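Local coordinates for esterase D (Cellvibrio japonicus, PDB 2W87), which binds glucuronic acid, together with calcium, through this family 35 carbohydrate-binding module of a secreted enzyme that probably takes part in plant cell-wall degradation, at residues A[53-58]-A[99-104]; A[58-63]-A[92-97]. One frame throughout, in Å; residues are numbered along the deposited sequence.

Both contacts join the same two neighbouring strands of a four-stranded antiparallel sheet in this all-beta carbohydrate-binding module: inner strand 51-60 and strand 95-103, outermost within the chain. They lie about 18 Å apart, centre to centre. The order along the chain is 53-58, 58-63, 92-97, 99-104, so that contact 1 encloses contact 2, the two sharing Arg-58. Between them the ladder carries on, with Ile-57 N probably hydrogen-bonded to Ala-97 O at 2.8 Å. Contact 1 lies away from the ligand and metal sites; contact 2 reaches toward them, the Asn-61 side chain about 7 Å from the bound glucuronic acid and that of Trp-94 about 7 Å from a calcium ion. One strand pair thus links framework and site.

Contact 1: residues A[53-58]-A[99-104]; sequences RTLTIR and IDVDLV
The carboxylate of Asp-100 is met from above its plane: Thr-54 OG1 gives a hydrogen bond to Asp-100 OD1 over 2.7 Å, 37° out of that plane. The guanidinium of Arg-53 lies obliquely against Leu-103, whose CB is 3.8 Å from NH1, while Leu-103 CD1 touches the aliphatic CG and CD. A bend at chi2 (63°) lets this chain cross the leucine at about a right angle. Arginine suits the place because its methylenes pack while its nitrogens bond to carbonyls, NE to Gly-130 O and NH1 to Ser-49 O and Gly-51 O. On the same sheet face, Leu-55 CG meets Val-101 CG2 at 3.8 Å, and Leu-55 CB rests against Ile-99 CG2 at 4.0 Å; branched apolar residues pack on this largely buried side, beside the Arg-53 methylenes, whereas Thr-54 and Asp-100 pair on the more exposed one. Four backbone bonds join the strands. Arg-53 N to Val-101 O (2.7 Å) and its return bond make one hydrogen-bonded pair, and Leu-55 with Ile-99 makes the next. Between them Thr-54 and Asp-100 form a non-hydrogen-bonded pair. The ladder joins edge strand 95-103 to inner strand 51-60 in the four-stranded sheet of the family 6 and 35 beta-sandwich.

Contact 2: residues A[58-63]-A[92-97]; sequences RYANGG and TTWQTA
Trp-94 lies between Arg-58 and Ala-60 where an antiparallel beta ladder ends and its strands run into loops of the carbohydrate-binding module. The Arg-58 guanidinium is nearly parallel to the indole, 15° between the planes, but is centred over Trp-94 CB, which is 3.5 Å from NH2, so that NH1 reaches over one ring face, toward its rim. Arg-58 is extended, CG anti to the backbone N (chi1 -169°), and its NH1 forms a salt bridge with OD2 of Asp-124, a calcium ligand. Arg-58 is thus a second-shell residue of that calcium site, holding a first-shell carboxylate while lying against the tryptophan. The opposite indole face takes Ala-60 CB in a CH-pi contact, 3.6 Å from the six-membered ring's centroid and 11° off its normal; alanine suits the place, its methyl close over the ring and the strand backbone beside the indole. Indole NE1 is held by Thr-23 O. Tyr-59 points to the other side of the sheet, its ring edge against the backbone of Thr-96 and Ala-97, with CE2 4.1 Å from Ala-97 CB. Two bonds, Tyr-59 N to Gln-95 O and Gln-95 N to Tyr-59 O, both 2.8 Å, fix the pairing. Beyond, Asn-61 OD1 accepts from Gly-63 N, an Asx turn. A water lying in the tyrosine ring plane joins Tyr-59 OH, at 2.8 Å, to Thr-96 O, to which it donates at 2.7 Å.

Contact 1: residues A[53-58]-A[99-104]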
ATOM      1  N   ARG A  53      -0.434   3.745  14.147  1.00 16.12           N
ATOM      2  CA  ARG A  53      -1.489   4.024  13.193  1.00 15.67           C
ATOM      3  C   ARG A  53      -2.017   2.693  12.673  1.00 15.56           C
ATOM      4  O   ARG A  53      -1.302   1.679  12.624  1.00 16.63           O
ATOM      5  CB  ARG A  53      -0.975   4.816  11.985  1.00 15.44           C
ATOM      6  CG  ARG A  53      -0.963   6.309  12.124  1.00 15.55           C
ATOM      7  CD  ARG A  53      -0.029   6.788  13.223  1.00 16.13           C
ATOM      8  NE  ARG A  53      -0.066   8.241  13.339  1.00 15.21           N
ATOM      9  CZ  ARG A  53       0.856   8.982  13.959  1.00 15.70           C
ATOM     10  NH1 ARG A  53       1.934   8.432  14.521  1.00 15.08           N
ATOM     11  NH2 ARG A  53       0.701  10.298  13.986  1.00 14.84           N
ATOM     12  N   THR A  54      -3.262   2.714  12.252  1.00 15.73           N
ATOM     13  CA  THR A  54      -3.841   1.585  11.525  1.00 15.95           C
ATOM     14  C   THR A  54      -3.797   1.893  10.049  1.00 15.78           C
ATOM     15  O   THR A  54      -4.314   2.920   9.623  1.00 14.84           O
ATOM     16  CB  THR A  54      -5.275   1.334  11.940  1.00 16.60           C
ATOM     17  OG1 THR A  54      -5.306   1.061  13.342  1.00 19.34           O
ATOM     18  CG2 THR A  54      -5.811   0.130  11.194  1.00 17.08           C
ATOM     19  N   LEU A  55      -3.149   1.013   9.290  1.00 15.46           N
ATOM     20  CA  LEU A  55      -3.062   1.143   7.844  1.00 15.34           C
ATOM     21  C   LEU A  55      -4.054   0.166   7.259  1.00 14.58           C
ATOM     22  O   LEU A  55      -4.063  -0.996   7.661  1.00 14.92           O
ATOM     23  CB  LEU A  55      -1.663   0.787   7.333  1.00 15.46           C
ATOM     24  CG  LEU A  55      -0.505   1.596   7.854  1.00 16.55           C
ATOM     25  CD1 LEU A  55       0.732   1.354   7.008  1.00 17.60           C
ATOM     26  CD2 LEU A  55      -0.817   3.054   7.850  1.00 17.67           C
ATOM     27  N   THR A  56      -4.881   0.631   6.323  1.00 14.09           N
ATOM     28  CA  THR A  56      -5.822  -0.221   5.644  1.00 13.84           C
ATOM     29  C   THR A  56      -5.514  -0.158   4.152  1.00 13.55           C
ATOM     30  O   THR A  56      -5.548   0.912   3.543  1.00 13.20           O
ATOM     31  CB  THR A  56      -7.266   0.208   5.971  1.00 14.51           C
ATOM     32  OG1 THR A  56      -7.502   0.043   7.382  1.00 16.39           O
ATOM     33  CG2 THR A  56      -8.272  -0.624   5.198  1.00 14.99           C
ATOM     34  N   ILE A  57      -5.170  -1.313   3.591  1.00 12.65           N
ATOM     35  CA  ILE A  57      -4.824  -1.439   2.177  1.00 12.78           C
ATOM     36  C   ILE A  57      -5.960  -2.098   1.440  1.00 11.24           C
ATOM     37  O   ILE A  57      -6.348  -3.215   1.785  1.00 11.04           O
ATOM     38  CB  ILE A  57      -3.568  -2.330   2.039  1.00 13.24           C
ATOM     39  CG1 ILE A  57      -2.382  -1.681   2.756  1.00 14.94           C
ATOM     40  CG2 ILE A  57      -3.238  -2.614   0.562  1.00 13.83           C
ATOM     41  CD1 ILE A  57      -1.188  -2.615   2.857  1.00 16.08           C
ATOM     42  N   ARG A  58      -6.517  -1.413   0.449  1.00 10.16           N
ATOM     43  CA  ARG A  58      -7.597  -1.970  -0.359  1.00 10.31           C
ATOM     44  C   ARG A  58      -7.000  -2.552  -1.642  1.00  9.94           C
ATOM     45  O   ARG A  58      -6.209  -1.893  -2.324  1.00  9.70           O
ATOM     46  CB  ARG A  58      -8.629  -0.898  -0.684  1.00 11.05           C
ATOM     47  CG  ARG A  58      -9.899  -1.457  -1.278  1.00 11.21           C
ATOM     48  CD  ARG A  58     -11.013  -0.450  -1.239  1.00 12.09           C
ATOM     49  NE  ARG A  58     -12.292  -1.023  -1.678  1.00 12.81           N
ATOM     50  CZ  ARG A  58     -12.771  -0.935  -2.910  1.00 12.73           C
ATOM     51  NH1 ARG A  58     -12.104  -0.288  -3.857  1.00 12.92           N
ATOM     52  NH2 ARG A  58     -13.937  -1.502  -3.191  1.00 13.43           N
ATOM     53  N   ILE A  99      -3.136  -3.497   8.981  1.00 18.31           N
ATOM     54  CA  ILE A  99      -1.997  -3.711   9.847  1.00 18.74           C
ATOM     55  C   ILE A  99      -1.790  -2.463  10.715  1.00 17.85           C
ATOM     56  O   ILE A  99      -1.974  -1.332  10.241  1.00 16.40           O
ATOM     57  CB  ILE A  99      -0.740  -4.043   9.027  1.00 19.78           C
ATOM     58  CG1 ILE A  99       0.435  -4.384   9.940  1.00 22.15           C
ATOM     59  CG2 ILE A  99      -0.381  -2.917   8.081  1.00 20.76           C
ATOM     60  CD1 ILE A  99       1.379  -5.340   9.334  1.00 24.32           C
ATOM     61  N   ASP A 100      -1.483  -2.676  11.988  1.00 17.05           N
ATOM     62  CA  ASP A 100      -1.084  -1.574  12.841  1.00 17.29           C
ATOM     63  C   ASP A 100       0.431  -1.392  12.747  1.00 16.92           C
ATOM     64  O   ASP A 100       1.192  -2.349  12.741  1.00 17.16           O
ATOM     65  CB  ASP A 100      -1.512  -1.802  14.283  1.00 17.82           C
ATOM     66  CG  ASP A 100      -2.998  -1.502  14.518  1.00 19.61           C
ATOM     67  OD1 ASP A 100      -3.723  -1.126  13.582  1.00 20.86           O
ATOM     68  OD2 ASP A 100      -3.438  -1.620  15.671  1.00 24.95           O
ATOM     69  N   VAL A 101       0.868  -0.142  12.664  1.00 16.28           N
ATOM     70  CA  VAL A 101       2.279   0.141  12.495  1.00 15.76           C
ATOM     71  C   VAL A 101       2.610   1.341  13.345  1.00 17.11           C
ATOM     72  O   VAL A 101       1.739   2.147  13.636  1.00 16.55           O
ATOM     73  CB  VAL A 101       2.664   0.498  11.048  1.00 15.86           C
ATOM     74  CG1 VAL A 101       2.253  -0.602  10.087  1.00 15.24           C
ATOM     75  CG2 VAL A 101       2.059   1.843  10.626  1.00 14.60           C
ATOM     76  N   ASP A 102       3.879   1.450  13.721  1.00 17.93           N
ATOM     77  CA  ASP A 102       4.334   2.589  14.499  1.00 19.23           C
ATOM     78  C   ASP A 102       5.032   3.535  13.553  1.00 18.98           C
ATOM     79  O   ASP A 102       6.101   3.220  13.020  1.00 19.63           O
ATOM     80  CB  ASP A 102       5.260   2.135  15.618  1.00 20.61           C
ATOM     81  CG  ASP A 102       4.489   1.746  16.869  1.00 24.69           C
ATOM     82  OD1 ASP A 102       3.935   2.659  17.529  1.00 30.81           O
ATOM     83  OD2 ASP A 102       4.418   0.540  17.189  1.00 30.38           O
ATOM     84  N   LEU A 103       4.413   4.681  13.333  1.00 17.44           N
ATOM     85  CA  LEU A 103       5.019   5.734  12.538  1.00 17.10           C
ATOM     86  C   LEU A 103       5.926   6.583  13.416  1.00 17.43           C
ATOM     87  O   LEU A 103       5.674   6.756  14.617  1.00 16.99           O
ATOM     88  CB  LEU A 103       3.963   6.615  11.873  1.00 16.58           C
ATOM     89  CG  LEU A 103       2.990   5.998  10.857  1.00 14.74           C
ATOM     90  CD1 LEU A 103       2.227   7.100  10.118  1.00 15.21           C
ATOM     91  CD2 LEU A 103       3.668   5.111   9.861  1.00 13.47           C
ATOM     92  N   VAL A 104       6.996   7.092  12.819  1.00 17.46           N
ATOM     93  CA  VAL A 104       7.890   8.023  13.502  1.00 18.12           C
ATOM     94  C   VAL A 104       7.385   9.453  13.308  1.00 17.86           C
ATOM     95  O   VAL A 104       6.700   9.768  12.325  1.00 16.87           O
ATOM     96  CB  VAL A 104       9.352   7.921  13.001  1.00 18.43           C
ATOM     97  CG1 VAL A 104       9.881   6.493  13.167  1.00 18.45           C
ATOM     98  CG2 VAL A 104       9.470   8.362  11.560  1.00 20.12           C
TER

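Contact 2: residues A[58-63]-A[92-97]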
ATOM      1  N   ARG A  58      -6.517  -1.413   0.449  1.00 10.16           N
ATOM      2  CA  ARG A  58      -7.597  -1.970  -0.359  1.00 10.31           C
ATOM      3  C   ARG A  58      -7.000  -2.552  -1.642  1.00  9.94           C
ATOM      4  O   ARG A  58      -6.209  -1.893  -2.324  1.00  9.70           O
ATOM      5  CB  ARG A  58      -8.629  -0.898  -0.684  1.00 11.05           C
ATOM      6  CG  ARG A  58      -9.899  -1.457  -1.278  1.00 11.21           C
ATOM      7  CD  ARG A  58     -11.013  -0.450  -1.239  1.00 12.09           C
ATOM      8  NE  ARG A  58     -12.292  -1.023  -1.678  1.00 12.81           N
ATOM      9  CZ  ARG A  58     -12.771  -0.935  -2.910  1.00 12.73           C
ATOM     10  NH1 ARG A  58     -12.104  -0.288  -3.857  1.00 12.92           N
ATOM     11  NH2 ARG A  58     -13.937  -1.502  -3.191  1.00 13.43           N
ATOM     12  N   TYR A  59      -7.366  -3.782  -1.965  1.00 10.12           N
ATOM     13  CA  TYR A  59      -6.661  -4.513  -3.020  1.00  9.64           C
ATOM     14  C   TYR A  59      -7.567  -5.527  -3.711  1.00  9.93           C
ATOM     15  O   TYR A  59      -8.601  -5.929  -3.167  1.00  9.32           O
ATOM     16  CB  TYR A  59      -5.435  -5.226  -2.462  1.00 10.27           C
ATOM     17  CG  TYR A  59      -5.777  -6.410  -1.607  1.00  9.98           C
ATOM     18  CD1 TYR A  59      -5.780  -7.710  -2.134  1.00 10.48           C
ATOM     19  CD2 TYR A  59      -6.157  -6.245  -0.290  1.00 11.18           C
ATOM     20  CE1 TYR A  59      -6.145  -8.806  -1.338  1.00 10.72           C
ATOM     21  CE2 TYR A  59      -6.514  -7.346   0.509  1.00 12.36           C
ATOM     22  CZ  TYR A  59      -6.491  -8.616  -0.029  1.00 11.98           C
ATOM     23  OH  TYR A  59      -6.867  -9.707   0.760  1.00 14.48           O
ATOM     24  N   ALA A  60      -7.144  -5.955  -4.898  1.00  9.96           N
ATOM     25  CA  ALA A  60      -7.805  -7.029  -5.635  1.00 10.14           C
ATOM     26  C   ALA A  60      -6.746  -8.034  -6.026  1.00 10.45           C
ATOM     27  O   ALA A  60      -5.693  -7.649  -6.483  1.00  9.57           O
ATOM     28  CB  ALA A  60      -8.482  -6.487  -6.880  1.00 11.39           C
ATOM     29  N   ASN A  61      -7.036  -9.314  -5.868  1.00 10.54           N
ATOM     30  CA  ASN A  61      -6.103 -10.371  -6.208  1.00 10.99           C
ATOM     31  C   ASN A  61      -6.890 -11.453  -6.927  1.00 11.91           C
ATOM     32  O   ASN A  61      -7.495 -12.291  -6.286  1.00 12.59           O
ATOM     33  CB  ASN A  61      -5.434 -10.923  -4.952  1.00 11.19           C
ATOM     34  CG  ASN A  61      -4.445 -12.024  -5.239  1.00  9.84           C
ATOM     35  OD1 ASN A  61      -4.290 -12.461  -6.382  1.00 12.82           O
ATOM     36  ND2 ASN A  61      -3.768 -12.492  -4.191  1.00  9.55           N
ATOM     37  N   GLY A  62      -6.878 -11.402  -8.256  1.00 13.39           N
ATOM     38  CA  GLY A  62      -7.584 -12.368  -9.103  1.00 14.41           C
ATOM     39  C   GLY A  62      -6.695 -13.543  -9.480  1.00 15.06           C
ATOM     40  O   GLY A  62      -7.052 -14.351 -10.339  1.00 16.26           O
ATOM     41  N   GLY A  63      -5.528 -13.629  -8.852  1.00 16.17           N
ATOM     42  CA  GLY A  63      -4.624 -14.748  -9.074  1.00 16.84           C
ATOM     43  C   GLY A  63      -5.069 -15.915  -8.232  1.00 18.38           C
ATOM     44  O   GLY A  63      -6.089 -15.828  -7.557  1.00 18.98           O
ATOM     45  N   THR A  92     -11.887  -7.807 -10.163  1.00 13.46           N
ATOM     46  CA  THR A  92     -12.927  -6.828  -9.916  1.00 13.58           C
ATOM     47  C   THR A  92     -13.488  -6.884  -8.496  1.00 13.20           C
ATOM     48  O   THR A  92     -14.371  -6.108  -8.169  1.00 14.13           O
ATOM     49  CB  THR A  92     -14.075  -7.047 -10.922  1.00 14.12           C
ATOM     50  OG1 THR A  92     -14.412  -8.437 -10.972  1.00 13.69           O
ATOM     51  CG2 THR A  92     -13.623  -6.600 -12.312  1.00 15.09           C
ATOM     52  N   THR A  93     -12.979  -7.784  -7.662  1.00 12.97           N
ATOM     53  CA  THR A  93     -13.403  -7.937  -6.270  1.00 12.90           C
ATOM     54  C   THR A  93     -12.295  -7.400  -5.398  1.00 11.98           C
ATOM     55  O   THR A  93     -11.145  -7.851  -5.487  1.00 12.09           O
ATOM     56  CB  THR A  93     -13.703  -9.401  -5.887  1.00 14.25           C
ATOM     57  OG1 THR A  93     -14.855  -9.830  -6.618  1.00 18.03           O
ATOM     58  CG2 THR A  93     -13.943  -9.545  -4.366  1.00 14.25           C
ATOM     59  N   TRP A  94     -12.656  -6.400  -4.599  1.00 11.57           N
ATOM     60  CA  TRP A  94     -11.724  -5.700  -3.751  1.00 11.39           C
ATOM     61  C   TRP A  94     -11.975  -6.049  -2.310  1.00 11.82           C
ATOM     62  O   TRP A  94     -13.136  -6.168  -1.879  1.00 13.03           O
ATOM     63  CB  TRP A  94     -11.850  -4.201  -3.961  1.00 10.84           C
ATOM     64  CG  TRP A  94     -11.642  -3.810  -5.387  1.00 10.20           C
ATOM     65  CD1 TRP A  94     -12.562  -3.840  -6.390  1.00 10.49           C
ATOM     66  CD2 TRP A  94     -10.406  -3.388  -5.991  1.00 10.16           C
ATOM     67  NE1 TRP A  94     -11.989  -3.440  -7.570  1.00 10.06           N
ATOM     68  CE2 TRP A  94     -10.666  -3.162  -7.356  1.00  9.92           C
ATOM     69  CE3 TRP A  94      -9.112  -3.177  -5.507  1.00 11.10           C
ATOM     70  CZ2 TRP A  94      -9.683  -2.745  -8.250  1.00 10.21           C
ATOM     71  CZ3 TRP A  94      -8.116  -2.736  -6.409  1.00 10.94           C
ATOM     72  CH2 TRP A  94      -8.419  -2.534  -7.761  1.00  9.97           C
ATOM     73  N   GLN A  95     -10.906  -6.191  -1.551  1.00 11.69           N
ATOM     74  CA  GLN A  95     -10.995  -6.432  -0.113  1.00 12.20           C
ATOM     75  C   GLN A  95      -9.961  -5.517   0.574  1.00 12.99           C
ATOM     76  O   GLN A  95      -9.188  -4.795  -0.095  1.00 12.12           O
ATOM     77  CB  GLN A  95     -10.738  -7.908   0.177  1.00 12.53           C
ATOM     78  CG  GLN A  95     -11.700  -8.842  -0.468  1.00 14.18           C
ATOM     79  CD  GLN A  95     -13.149  -8.686  -0.047  1.00 17.33           C
ATOM     80  OE1 GLN A  95     -13.467  -8.027   0.939  1.00 19.78           O
ATOM     81  NE2 GLN A  95     -14.042  -9.302  -0.806  1.00 20.04           N
ATOM     82  N   THR A  96      -9.931  -5.554   1.896  1.00 13.60           N
ATOM     83  CA  THR A  96      -8.915  -4.828   2.616  1.00 14.38           C
ATOM     84  C   THR A  96      -8.054  -5.741   3.465  1.00 14.30           C
ATOM     85  O   THR A  96      -8.485  -6.814   3.936  1.00 14.59           O
ATOM     86  CB  THR A  96      -9.489  -3.722   3.516  1.00 15.33           C
ATOM     87  OG1 THR A  96     -10.400  -4.284   4.468  1.00 17.38           O
ATOM     88  CG2 THR A  96     -10.196  -2.640   2.682  1.00 16.45           C
ATOM     89  N   ALA A  97      -6.824  -5.296   3.666  1.00 14.21           N
ATOM     90  CA  ALA A  97      -5.946  -5.887   4.658  1.00 14.09           C
ATOM     91  C   ALA A  97      -5.607  -4.759   5.617  1.00 15.19           C
ATOM     92  O   ALA A  97      -5.438  -3.621   5.208  1.00 14.05           O
ATOM     93  CB  ALA A  97      -4.686  -6.460   4.024  1.00 13.79           C
TER
HETATM   94  O   HOH W   1      -7.445  -9.231   3.437  1.00 15.54           O